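Cytochrome c' (Rhodopseudomonas palustris, PDB 1MQV) is a high-spin heme protein of the four-helix-bundle type, linked to electron transport, whose heme iron has no sixth ligand and whose exact function is not known. Local coordinates at residues A[2-7]-A[54-59]. The protein carries 3 engineered substitutions. Numbering follows the deposited sequence.
Sequences TDVIAQ and LFPADS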
ATOM      1  N   THR A   2      13.847 -15.831   7.990  1.00 81.95           N
ATOM      2  CA  THR A   2      14.633 -15.438   6.825  1.00 73.66           C
ATOM      3  C   THR A   2      14.568 -13.915   6.687  1.00 67.49           C
ATOM      4  O   THR A   2      13.970 -13.247   7.546  1.00 54.01           O
ATOM      5  CB  THR A   2      14.087 -16.127   5.535  1.00 77.28           C
ATOM      6  OG1 THR A   2      14.840 -15.695   4.388  1.00 76.45           O
ATOM      7  CG2 THR A   2      12.591 -15.818   5.351  1.00 60.84           C
ATOM      8  N   ASP A   3      15.164 -13.383   5.613  1.00 51.97           N
ATOM      9  CA  ASP A   3      15.194 -11.945   5.377  1.00 53.74           C
ATOM     10  C   ASP A   3      13.832 -11.336   5.050  1.00 44.39           C
ATOM     11  O   ASP A   3      13.551 -10.958   3.905  1.00 35.08           O
ATOM     12  CB  ASP A   3      16.179 -11.592   4.263  1.00 48.82           C
ATOM     13  CG  ASP A   3      16.800 -10.199   4.449  1.00 77.86           C
ATOM     14  OD1 ASP A   3      16.204  -9.344   5.153  1.00 36.23           O
ATOM     15  OD2 ASP A   3      17.891  -9.955   3.886  1.00 84.58           O
ATOM     16  N   VAL A   4      12.992 -11.237   6.071  1.00 39.46           N
ATOM     17  CA  VAL A   4      11.668 -10.642   5.905  1.00 43.38           C
ATOM     18  C   VAL A   4      11.787  -9.177   5.548  1.00 34.05           C
ATOM     19  O   VAL A   4      10.856  -8.623   4.967  1.00 24.90           O
ATOM     20  CB  VAL A   4      10.833 -10.682   7.201  1.00 28.25           C
ATOM     21  CG1 VAL A   4      10.322 -12.078   7.458  1.00 35.95           C
ATOM     22  CG2 VAL A   4      11.690 -10.188   8.371  1.00 38.95           C
ATOM     23  N   ILE A   5      12.893  -8.533   5.926  1.00 25.29           N
ATOM     24  CA  ILE A   5      13.047  -7.106   5.617  1.00 26.54           C
ATOM     25  C   ILE A   5      13.200  -7.005   4.112  1.00 35.55           C
ATOM     26  O   ILE A   5      12.653  -6.119   3.482  1.00 26.20           O
ATOM     27  CB  ILE A   5      14.284  -6.467   6.348  1.00 29.45           C
ATOM     28  CG1 ILE A   5      13.899  -6.122   7.786  1.00 29.76           C
ATOM     29  CG2 ILE A   5      14.698  -5.133   5.708  1.00 29.64           C
ATOM     30  CD1 ILE A   5      15.077  -5.803   8.666  1.00 29.92           C
ATOM     31  N   ALA A   6      13.926  -7.939   3.516  1.00 34.07           N
ATOM     32  CA  ALA A   6      14.074  -7.873   2.078  1.00 35.19           C
ATOM     33  C   ALA A   6      12.749  -8.230   1.415  1.00 26.31           C
ATOM     34  O   ALA A   6      12.375  -7.635   0.394  1.00 30.72           O
ATOM     35  CB  ALA A   6      15.180  -8.824   1.617  1.00 31.15           C
ATOM     36  N   GLN A   7      12.016  -9.173   1.987  1.00 23.66           N
ATOM     37  CA  GLN A   7      10.754  -9.571   1.387  1.00 26.72           C
ATOM     38  C   GLN A   7       9.751  -8.447   1.374  1.00 27.61           C
ATOM     39  O   GLN A   7       9.104  -8.181   0.353  1.00 27.88           O
ATOM     40  CB  GLN A   7      10.095 -10.695   2.164  1.00 30.92           C
ATOM     41  CG  GLN A   7      10.609 -12.077   1.882  1.00 43.29           C
ATOM     42  CD  GLN A   7       9.999 -13.079   2.835  1.00 51.68           C
ATOM     43  OE1 GLN A   7      10.690 -13.638   3.671  1.00 47.79           O
ATOM     44  NE2 GLN A   7       8.694 -13.296   2.718  1.00 31.99           N
ATOM     45  N   LEU A  54       4.895  -9.996   7.729  1.00 24.60           N
ATOM     46  CA  LEU A  54       6.340  -9.707   7.554  1.00 20.74           C
ATOM     47  C   LEU A  54       7.031  -8.676   8.450  1.00 23.86           C
ATOM     48  O   LEU A  54       8.088  -8.133   8.079  1.00 28.12           O
ATOM     49  CB  LEU A  54       6.564  -9.335   6.086  1.00 20.01           C
ATOM     50  CG  LEU A  54       6.086 -10.328   5.069  1.00 19.61           C
ATOM     51  CD1 LEU A  54       6.323  -9.714   3.663  1.00 24.01           C
ATOM     52  CD2 LEU A  54       6.901 -11.620   5.193  1.00 27.61           C
ATOM     53  N   PHE A  55       6.434  -8.353   9.603  1.00 21.60           N
ATOM     54  CA  PHE A  55       7.037  -7.399  10.519  1.00 21.11           C
ATOM     55  C   PHE A  55       7.217  -8.012  11.919  1.00 31.11           C
ATOM     56  O   PHE A  55       6.571  -7.621  12.875  1.00 24.40           O
ATOM     57  CB  PHE A  55       6.193  -6.099  10.618  1.00 23.84           C
ATOM     58  CG  PHE A  55       6.256  -5.244   9.369  1.00 23.84           C
ATOM     59  CD1 PHE A  55       5.445  -5.545   8.263  1.00 22.11           C
ATOM     60  CD2 PHE A  55       7.161  -4.181   9.271  1.00 27.47           C
ATOM     61  CE1 PHE A  55       5.540  -4.810   7.087  1.00 19.62           C
ATOM     62  CE2 PHE A  55       7.261  -3.428   8.083  1.00 25.30           C
ATOM     63  CZ  PHE A  55       6.440  -3.752   6.992  1.00 22.65           C
ATOM     64  N   PRO A  56       8.125  -8.989  12.054  1.00 30.30           N
ATOM     65  CA  PRO A  56       8.342  -9.615  13.368  1.00 24.79           C
ATOM     66  C   PRO A  56       9.196  -8.753  14.294  1.00 24.02           C
ATOM     67  O   PRO A  56      10.082  -8.043  13.841  1.00 25.75           O
ATOM     68  CB  PRO A  56       9.044 -10.929  13.011  1.00 31.48           C
ATOM     69  CG  PRO A  56       9.928 -10.508  11.826  1.00 23.64           C
ATOM     70  CD  PRO A  56       9.055  -9.512  11.027  1.00 29.78           C
ATOM     71  N   ALA A  57       8.932  -8.811  15.599  1.00 25.64           N
ATOM     72  CA  ALA A  57       9.731  -8.029  16.540  1.00 27.50           C
ATOM     73  C   ALA A  57      11.240  -8.407  16.483  1.00 26.71           C
ATOM     74  O   ALA A  57      12.097  -7.567  16.751  1.00 31.51           O
ATOM     75  CB  ALA A  57       9.174  -8.201  17.964  1.00 28.78           C
ATOM     76  N   ASP A  58      11.576  -9.645  16.120  1.00 32.87           N
ATOM     77  CA  ASP A  58      13.002 -10.005  16.062  1.00 28.32           C
ATOM     78  C   ASP A  58      13.723  -9.355  14.871  1.00 44.86           C
ATOM     79  O   ASP A  58      14.899  -9.611  14.616  1.00 35.06           O
ATOM     80  CB  ASP A  58      13.222 -11.534  16.072  1.00 41.40           C
ATOM     81  CG  ASP A  58      12.510 -12.253  14.953  1.00 50.69           C
ATOM     82  OD1 ASP A  58      12.457 -11.718  13.836  1.00 42.24           O
ATOM     83  OD2 ASP A  58      12.012 -13.376  15.187  1.00 83.35           O
ATOM     84  N   SER A  59      13.013  -8.512  14.134  1.00 39.74           N
ATOM     85  CA  SER A  59      13.645  -7.836  13.036  1.00 28.63           C
ATOM     86  C   SER A  59      13.698  -6.338  13.341  1.00 29.67           C
ATOM     87  O   SER A  59      14.058  -5.519  12.469  1.00 31.94           O
ATOM     88  CB  SER A  59      12.878  -8.087  11.754  1.00 37.80           C
ATOM     89  OG  SER A  59      12.185  -6.917  11.388  1.00 53.74           O
TER
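In the four-helix bundle of cytochrome c', the first turn of helix 4-27 meets the loop that follows helix 34-50, and Val4 and Leu54 mark the closest backbone approach, their CA atoms 5.7 Å apart. No hydrogen bond links residues 2-7 to residues 54-59; the interface is held by van der Waals contact and buries 286 Å² in all. Val4 is central. Its chi1 of -75° sets CG1 anti to the carbonyl carbon and leaves CG2 between the backbone N and the carbonyl carbon; CG2 points at the CG-CD side of the Pro56 ring, 3.8 Å from Pro56 CD, and also approaches Ser59 CB. The Val4 and Leu54 side chains run past each other in opposite directions, with Val4 CG1 4.1 Å from Leu54 CD2. The Gln7 side chain, extended beyond CG, crosses that of Leu54 at about a right angle, with Gln7 NE2 3.5 Å from the same methyl, Leu54 CD2. On the inner flank Ile5 brings CD1 to 3.9 Å from Ser59 O, while its side chain also touches Thr65 and lies close to the heme.

A polar link to the pocket runs through Arg8, an experimentally established heme-binding residue: its NH1 hydrogen-bonds both Leu54 O and Ser59 OG, tying the loop to the next residue of the helix. Phe55 turns away from residues 2-7, touches the heme and packs edge-to-face with Phe78. Each segment also has local order of its own. In 57-59, a short 3-10 turn, Ser59 N bonds to Pro56 O at 3.0 Å. At the helix start Asp3 is the N-cap: its OD1 accepts from Ala6 N at 3.1 Å, the N-H...O angle being 146° and the donor standing 67° out of the carboxylate plane.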